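Local structure of exodeoxyribonuclease III (Neisseria meningitidis, 2JC4) at residues 46-58 with 67-79. The protein probably acts as a metal-dependent 3'-5' DNA exonuclease of the AP endonuclease/exonuclease III family, using magnesium or manganese in DNA repair. Residues are numbered along the deposited sequence; the frame is centred on the assembly and turned at random.
Sequences ALQMMGWHCVWSG and IVSRSVPQDVHFG
W52 lies beneath the aliphatic part of R70: R70 CG sits over one face of the indole, 3.4 Å from the centroid of its six-membered ring and 8° off the normal, a CH-pi contact. The two side chains cross at about a right angle, the guanidinium plane turned 37° from the indole, and bends at chi2 and chi3 carry the group past the ring to G51, where R70 NE comes 2.9 Å from G51 O. V68 CG1, anti to the backbone N, meets W52 CB at 3.7 Å and also approaches C54 SG.

On the other face of the sheet, the H53 imidazole takes V72 CG2 over its ring, 3.6 Å from the centroid, while R70 O lies at the ring edge, 3.2 Å from H53 CD2. The V55 and I67 side chains lie side by side, pointing the same way, with V55 CG2 against I67 CB, whereas V55 CG1 meets P73 CG and V76 CG2 tip to tip, the latter at 3.9 Å. Farther along, the F78 ring turns its edge to W56 O and S57 CB.

Between these faces the backbones pair antiparallel. H53 and S69 exchange two hydrogen bonds, as do V55 and I67, flanking the non-hydrogen-bonded pair C54–V68; the bond from I67 N to V55 O is nearly straight, 168° at the hydrogen. L22 and P26 also touch W52, and I92 of the second sheet touches V55 and F78. The arrangement is a beta hairpin, 53-57 with 65-69, at one margin of a sheet; the chain then turns a corner at D75 and enters the facing sheet as strand 76-78, as in the two-sheet sandwich of the DNase I-like fold.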
ATOM      1  N   ALA A  46       9.970   7.860 -18.496  1.00 21.18           N
ATOM      2  CA  ALA A  46      11.077   7.944 -17.532  1.00 20.92           C
ATOM      3  C   ALA A  46      11.393   6.616 -16.849  1.00 20.89           C
ATOM      4  O   ALA A  46      12.561   6.334 -16.569  1.00 20.93           O
ATOM      5  CB  ALA A  46      10.830   9.032 -16.481  1.00 19.54           C
ATOM      6  N   LEU A  47      10.365   5.805 -16.575  1.00 20.12           N
ATOM      7  CA  LEU A  47      10.575   4.523 -15.891  1.00 19.82           C
ATOM      8  C   LEU A  47      10.842   3.382 -16.863  1.00 19.72           C
ATOM      9  O   LEU A  47      11.681   2.511 -16.600  1.00 19.27           O
ATOM     10  CB  LEU A  47       9.358   4.170 -15.041  1.00 19.91           C
ATOM     11  CG  LEU A  47       9.018   5.184 -13.952  1.00 18.85           C
ATOM     12  CD1 LEU A  47       7.653   4.873 -13.294  1.00 22.28           C
ATOM     13  CD2 LEU A  47      10.124   5.238 -12.905  1.00 19.85           C
ATOM     14  N   GLN A  48      10.085   3.364 -17.961  1.00 19.53           N
ATOM     15  CA  GLN A  48      10.283   2.391 -19.032  1.00 20.00           C
ATOM     16  C   GLN A  48      11.703   2.478 -19.602  1.00 20.51           C
ATOM     17  O   GLN A  48      12.321   1.453 -19.890  1.00 20.50           O
ATOM     18  CB  GLN A  48       9.213   2.571 -20.122  1.00 20.52           C
ATOM     19  CG  GLN A  48       7.793   2.244 -19.579  1.00 21.70           C
ATOM     20  CD  GLN A  48       6.646   2.534 -20.543  1.00 26.68           C
ATOM     21  OE1 GLN A  48       5.636   1.800 -20.567  1.00 29.33           O
ATOM     22  NE2 GLN A  48       6.776   3.607 -21.322  1.00 25.61           N
ATOM     23  N   MET A  49      12.213   3.706 -19.733  1.00 20.34           N
ATOM     24  CA  MET A  49      13.546   3.927 -20.282  1.00 21.27           C
ATOM     25  C   MET A  49      14.608   3.450 -19.334  1.00 20.76           C
ATOM     26  O   MET A  49      15.785   3.350 -19.719  1.00 19.97           O
ATOM     27  CB  MET A  49      13.752   5.393 -20.690  1.00 21.45           C
ATOM     28  CG  MET A  49      12.945   5.716 -21.948  1.00 25.14           C
ATOM     29  SD  MET A  49      13.140   7.418 -22.567  1.00 33.18           S
ATOM     30  CE  MET A  49      14.913   7.531 -22.748  1.00 33.75           C
ATOM     31  N   MET A  50      14.200   3.129 -18.100  1.00 19.21           N
ATOM     32  CA  MET A  50      15.092   2.548 -17.115  0.50 19.27           C
ATOM     33  C   MET A  50      14.995   1.020 -17.117  1.00 19.23           C
ATOM     34  O   MET A  50      15.662   0.356 -16.354  1.00 20.28           O
ATOM     35  CB  MET A  50      14.767   3.087 -15.722  0.50 19.40           C
ATOM     36  CG  MET A  50      15.369   4.456 -15.418  0.50 18.31           C
ATOM     37  SD  MET A  50      14.896   5.130 -13.798  0.50 20.05           S
ATOM     38  CE  MET A  50      15.921   4.214 -12.636  0.50 15.81           C
ATOM     39  N   GLY A  51      14.144   0.478 -17.961  1.00 19.01           N
ATOM     40  CA  GLY A  51      13.991  -0.979 -18.062  1.00 19.82           C
ATOM     41  C   GLY A  51      12.859  -1.549 -17.220  1.00 20.21           C
ATOM     42  O   GLY A  51      12.792  -2.762 -17.014  1.00 21.89           O
ATOM     43  N   TRP A  52      11.968  -0.681 -16.740  1.00 20.02           N
ATOM     44  CA  TRP A  52      10.816  -1.123 -15.952  1.00 19.89           C
ATOM     45  C   TRP A  52       9.512  -1.134 -16.713  1.00 20.03           C
ATOM     46  O   TRP A  52       9.165  -0.149 -17.372  1.00 21.05           O
ATOM     47  CB  TRP A  52      10.693  -0.270 -14.688  1.00 20.17           C
ATOM     48  CG  TRP A  52      11.917  -0.424 -13.834  1.00 19.95           C
ATOM     49  CD1 TRP A  52      13.106   0.263 -13.964  1.00 22.18           C
ATOM     50  CD2 TRP A  52      12.102  -1.339 -12.746  1.00 19.95           C
ATOM     51  NE1 TRP A  52      14.017  -0.180 -13.025  1.00 23.88           N
ATOM     52  CE2 TRP A  52      13.434  -1.173 -12.278  1.00 21.63           C
ATOM     53  CE3 TRP A  52      11.282  -2.297 -12.130  1.00 15.77           C
ATOM     54  CZ2 TRP A  52      13.942  -1.895 -11.194  1.00 20.45           C
ATOM     55  CZ3 TRP A  52      11.799  -3.019 -11.065  1.00 20.43           C
ATOM     56  CH2 TRP A  52      13.117  -2.819 -10.614  1.00 20.25           C
ATOM     57  N   HIS A  53       8.761  -2.226 -16.588  1.00 19.38           N
ATOM     58  CA  HIS A  53       7.379  -2.276 -17.095  1.00 19.24           C
ATOM     59  C   HIS A  53       6.428  -1.633 -16.083  1.00 18.87           C
ATOM     60  O   HIS A  53       6.593  -1.822 -14.883  1.00 17.19           O
ATOM     61  CB  HIS A  53       6.977  -3.712 -17.349  1.00 20.17           C
ATOM     62  CG  HIS A  53       7.841  -4.400 -18.362  1.00 22.50           C
ATOM     63  ND1 HIS A  53       7.771  -4.118 -19.709  1.00 26.51           N
ATOM     64  CD2 HIS A  53       8.805  -5.336 -18.221  1.00 25.30           C
ATOM     65  CE1 HIS A  53       8.651  -4.862 -20.357  1.00 27.68           C
ATOM     66  NE2 HIS A  53       9.293  -5.609 -19.474  1.00 27.53           N
ATOM     67  N   CYS A  54       5.470  -0.838 -16.575  1.00 18.07           N
ATOM     68  CA  CYS A  54       4.567  -0.088 -15.716  1.00 18.22           C
ATOM     69  C   CYS A  54       3.146  -0.312 -16.141  1.00 17.86           C
ATOM     70  O   CYS A  54       2.856  -0.251 -17.342  1.00 17.19           O
ATOM     71  CB  CYS A  54       4.822   1.418 -15.870  1.00 18.95           C
ATOM     72  SG  CYS A  54       6.482   1.895 -15.458  1.00 20.05           S
ATOM     73  N   VAL A  55       2.256  -0.560 -15.178  1.00 16.55           N
ATOM     74  CA  VAL A  55       0.820  -0.434 -15.438  1.00 16.32           C
ATOM     75  C   VAL A  55       0.251   0.488 -14.382  1.00 15.54           C
ATOM     76  O   VAL A  55       0.764   0.528 -13.268  1.00 15.38           O
ATOM     77  CB  VAL A  55       0.072  -1.788 -15.462  1.00 16.91           C
ATOM     78  CG1 VAL A  55       0.612  -2.666 -16.633  1.00 15.17           C
ATOM     79  CG2 VAL A  55       0.173  -2.533 -14.103  1.00 16.26           C
ATOM     80  N   TRP A  56      -0.762   1.264 -14.738  1.00 14.62           N
ATOM     81  CA  TRP A  56      -1.241   2.261 -13.791  1.00 14.28           C
ATOM     82  C   TRP A  56      -2.674   2.663 -14.056  1.00 13.98           C
ATOM     83  O   TRP A  56      -3.246   2.378 -15.134  1.00 12.62           O
ATOM     84  CB  TRP A  56      -0.335   3.510 -13.814  1.00 13.83           C
ATOM     85  CG  TRP A  56      -0.381   4.247 -15.128  1.00 14.76           C
ATOM     86  CD1 TRP A  56      -1.160   5.338 -15.425  1.00 15.87           C
ATOM     87  CD2 TRP A  56       0.381   3.958 -16.329  1.00 15.27           C
ATOM     88  NE1 TRP A  56      -0.925   5.746 -16.726  1.00 16.28           N
ATOM     89  CE2 TRP A  56       0.010   4.920 -17.300  1.00 17.04           C
ATOM     90  CE3 TRP A  56       1.340   3.000 -16.665  1.00 15.44           C
ATOM     91  CZ2 TRP A  56       0.551   4.934 -18.583  1.00 16.01           C
ATOM     92  CZ3 TRP A  56       1.884   3.018 -17.955  1.00 16.59           C
ATOM     93  CH2 TRP A  56       1.489   3.983 -18.890  1.00 16.31           C
ATOM     94  N   SER A  57      -3.226   3.375 -13.075  1.00 12.98           N
ATOM     95  CA  SER A  57      -4.607   3.848 -13.118  1.00 13.31           C
ATOM     96  C   SER A  57      -4.537   5.170 -12.414  1.00 13.63           C
ATOM     97  O   SER A  57      -4.343   5.214 -11.167  1.00 11.71           O
ATOM     98  CB  SER A  57      -5.524   2.904 -12.329  1.00 13.91           C
ATOM     99  OG  SER A  57      -6.887   3.319 -12.385  1.00 14.95           O
ATOM    100  N   GLY A  58      -4.646   6.239 -13.196  1.00 13.00           N
ATOM    101  CA  GLY A  58      -4.555   7.607 -12.654  1.00 14.43           C
ATOM    102  C   GLY A  58      -5.789   8.456 -12.947  1.00 16.06           C
ATOM    103  O   GLY A  58      -6.576   8.140 -13.830  1.00 16.78           O
ATOM    104  N   ILE A  67       1.745  -0.241 -10.716  1.00 12.53           N
ATOM    105  CA  ILE A  67       2.602  -1.421 -10.459  1.00 12.74           C
ATOM    106  C   ILE A  67       3.789  -1.344 -11.416  1.00 13.13           C
ATOM    107  O   ILE A  67       3.613  -1.194 -12.632  1.00 13.20           O
ATOM    108  CB  ILE A  67       1.873  -2.763 -10.645  1.00 13.20           C
ATOM    109  CG1 ILE A  67       0.719  -2.904  -9.642  1.00 12.10           C
ATOM    110  CG2 ILE A  67       2.856  -3.908 -10.519  1.00 13.25           C
ATOM    111  CD1 ILE A  67      -0.244  -4.031  -9.953  1.00 13.01           C
ATOM    112  N   VAL A  68       4.983  -1.417 -10.859  1.00 12.95           N
ATOM    113  CA  VAL A  68       6.206  -1.215 -11.661  1.00 15.09           C
ATOM    114  C   VAL A  68       7.079  -2.440 -11.431  1.00 15.29           C
ATOM    115  O   VAL A  68       7.309  -2.819 -10.279  1.00 15.42           O
ATOM    116  CB  VAL A  68       6.941   0.050 -11.211  1.00 14.65           C
ATOM    117  CG1 VAL A  68       8.201   0.253 -12.036  1.00 16.33           C
ATOM    118  CG2 VAL A  68       6.013   1.282 -11.254  1.00 14.88           C
ATOM    119  N   SER A  69       7.527  -3.097 -12.505  1.00 15.34           N
ATOM    120  CA  SER A  69       8.228  -4.364 -12.326  1.00 16.07           C
ATOM    121  C   SER A  69       9.181  -4.655 -13.476  1.00 17.37           C
ATOM    122  O   SER A  69       8.976  -4.169 -14.582  1.00 16.54           O
ATOM    123  CB  SER A  69       7.214  -5.514 -12.186  1.00 16.02           C
ATOM    124  OG  SER A  69       6.267  -5.498 -13.256  1.00 17.80           O
ATOM    125  N   ARG A  70      10.229  -5.429 -13.223  1.00 19.51           N
ATOM    126  CA  ARG A  70      11.092  -5.787 -14.355  1.00 21.53           C
ATOM    127  C   ARG A  70      10.469  -6.915 -15.177  1.00 22.38           C
ATOM    128  O   ARG A  70      10.740  -7.013 -16.375  1.00 21.85           O
ATOM    129  CB  ARG A  70      12.567  -5.991 -13.972  1.00 22.96           C
ATOM    130  CG  ARG A  70      13.277  -4.604 -13.890  1.00 27.42           C
ATOM    131  CD  ARG A  70      14.729  -4.571 -14.307  1.00 34.73           C
ATOM    132  NE  ARG A  70      14.884  -4.411 -15.751  1.00 37.58           N
ATOM    133  CZ  ARG A  70      16.009  -4.018 -16.335  1.00 39.44           C
ATOM    134  NH1 ARG A  70      17.062  -3.707 -15.582  1.00 41.63           N
ATOM    135  NH2 ARG A  70      16.076  -3.921 -17.664  1.00 38.53           N
ATOM    136  N   SER A  71       9.603  -7.712 -14.547  1.00 21.97           N
ATOM    137  CA  SER A  71       8.713  -8.636 -15.281  1.00 23.15           C
ATOM    138  C   SER A  71       7.461  -7.932 -15.855  1.00 23.02           C
ATOM    139  O   SER A  71       6.912  -7.029 -15.242  1.00 23.07           O
ATOM    140  CB  SER A  71       8.291  -9.790 -14.375  1.00 23.07           C
ATOM    141  OG  SER A  71       9.396 -10.651 -14.142  1.00 26.72           O
ATOM    142  N   VAL A  72       6.993  -8.372 -17.016  1.00 22.65           N
ATOM    143  CA  VAL A  72       5.797  -7.802 -17.627  1.00 22.91           C
ATOM    144  C   VAL A  72       4.566  -8.173 -16.770  1.00 21.89           C
ATOM    145  O   VAL A  72       4.333  -9.364 -16.481  1.00 22.07           O
ATOM    146  CB  VAL A  72       5.627  -8.307 -19.111  1.00 23.57           C
ATOM    147  CG1 VAL A  72       4.403  -7.697 -19.791  1.00 24.75           C
ATOM    148  CG2 VAL A  72       6.888  -8.001 -19.938  1.00 25.74           C
ATOM    149  N   PRO A  73       3.791  -7.171 -16.321  1.00 21.35           N
ATOM    150  CA  PRO A  73       2.601  -7.563 -15.549  1.00 20.96           C
ATOM    151  C   PRO A  73       1.514  -8.180 -16.459  1.00 20.80           C
ATOM    152  O   PRO A  73       1.208  -7.612 -17.519  1.00 20.78           O
ATOM    153  CB  PRO A  73       2.118  -6.235 -14.926  1.00 20.82           C
ATOM    154  CG  PRO A  73       3.246  -5.228 -15.181  1.00 21.77           C
ATOM    155  CD  PRO A  73       3.904  -5.708 -16.448  1.00 21.70           C
ATOM    156  N   GLN A  74       0.958  -9.325 -16.063  1.00 19.55           N
ATOM    157  CA  GLN A  74      -0.088 -10.003 -16.841  1.00 19.42           C
ATOM    158  C   GLN A  74      -1.487  -9.852 -16.214  1.00 18.65           C
ATOM    159  O   GLN A  74      -1.607  -9.556 -15.009  1.00 17.21           O
ATOM    160  CB  GLN A  74       0.222 -11.502 -16.979  1.00 19.81           C
ATOM    161  CG  GLN A  74       1.678 -11.816 -17.412  1.00 24.11           C
ATOM    162  CD  GLN A  74       1.924 -11.463 -18.879  1.00 30.74           C
ATOM    163  OE1 GLN A  74       1.140 -11.849 -19.755  1.00 32.70           O
ATOM    164  NE2 GLN A  74       3.011 -10.737 -19.154  1.00 30.35           N
ATOM    165  N   ASP A  75      -2.505 -10.046 -17.059  0.50 17.39           N
ATOM    166  CA  ASP A  75      -3.909 -10.077 -16.656  0.50 17.36           C
ATOM    167  C   ASP A  75      -4.199  -8.908 -15.715  0.50 16.98           C
ATOM    168  O   ASP A  75      -4.636  -9.083 -14.580  0.50 16.97           O
ATOM    169  CB  ASP A  75      -4.250 -11.432 -16.026  0.50 16.78           C
ATOM    170  CG  ASP A  75      -3.979 -12.598 -16.970  0.50 17.36           C
ATOM    171  OD1 ASP A  75      -4.268 -12.487 -18.178  0.50 18.50           O
ATOM    172  OD2 ASP A  75      -3.476 -13.631 -16.507  0.50 17.19           O
ATOM    173  N   VAL A  76      -3.911  -7.714 -16.218  1.00 17.20           N
ATOM    174  CA  VAL A  76      -4.096  -6.473 -15.460  1.00 16.93           C
ATOM    175  C   VAL A  76      -5.584  -6.240 -15.222  1.00 17.35           C
ATOM    176  O   VAL A  76      -6.396  -6.445 -16.154  1.00 16.66           O
ATOM    177  CB  VAL A  76      -3.441  -5.296 -16.179  1.00 17.81           C
ATOM    178  CG1 VAL A  76      -3.610  -4.027 -15.341  1.00 17.81           C
ATOM    179  CG2 VAL A  76      -1.958  -5.589 -16.356  1.00 16.00           C
ATOM    180  N   HIS A  77      -5.931  -5.861 -13.980  1.00 16.48           N
ATOM    181  CA  HIS A  77      -7.321  -5.654 -13.539  1.00 16.28           C
ATOM    182  C   HIS A  77      -7.447  -4.312 -12.839  1.00 16.37           C
ATOM    183  O   HIS A  77      -6.565  -3.937 -12.044  1.00 15.51           O
ATOM    184  CB  HIS A  77      -7.773  -6.762 -12.571  1.00 15.91           C
ATOM    185  CG  HIS A  77      -9.225  -6.681 -12.201  1.00 19.69           C
ATOM    186  ND1 HIS A  77      -9.679  -5.971 -11.109  1.00 24.01           N
ATOM    187  CD2 HIS A  77     -10.333  -7.175 -12.810  1.00 23.81           C
ATOM    188  CE1 HIS A  77     -10.999  -6.044 -11.049  1.00 22.65           C
ATOM    189  NE2 HIS A  77     -11.422  -6.753 -12.078  1.00 25.40           N
ATOM    190  N   PHE A  78      -8.530  -3.595 -13.141  1.00 15.91           N
ATOM    191  CA  PHE A  78      -8.755  -2.243 -12.603  1.00 15.69           C
ATOM    192  C   PHE A  78      -9.991  -2.235 -11.772  1.00 15.71           C
ATOM    193  O   PHE A  78     -11.032  -2.765 -12.189  1.00 15.81           O
ATOM    194  CB  PHE A  78      -8.894  -1.186 -13.719  1.00 16.19           C
ATOM    195  CG  PHE A  78      -7.652  -1.048 -14.571  1.00 17.22           C
ATOM    196  CD1 PHE A  78      -6.621  -0.189 -14.193  1.00 17.92           C
ATOM    197  CD2 PHE A  78      -7.506  -1.797 -15.734  1.00 16.46           C
ATOM    198  CE1 PHE A  78      -5.475  -0.063 -14.994  1.00 16.94           C
ATOM    199  CE2 PHE A  78      -6.353  -1.697 -16.511  1.00 19.10           C
ATOM    200  CZ  PHE A  78      -5.344  -0.827 -16.135  1.00 17.77           C
ATOM    201  N   GLY A  79      -9.893  -1.612 -10.602  1.00 15.70           N
ATOM    202  CA  GLY A  79     -11.066  -1.283  -9.807  1.00 16.06           C
ATOM    203  C   GLY A  79     -11.649  -2.475  -9.081  1.00 16.24           C
ATOM    204  O   GLY A  79     -10.995  -3.542  -8.966  1.00 16.57           O
TER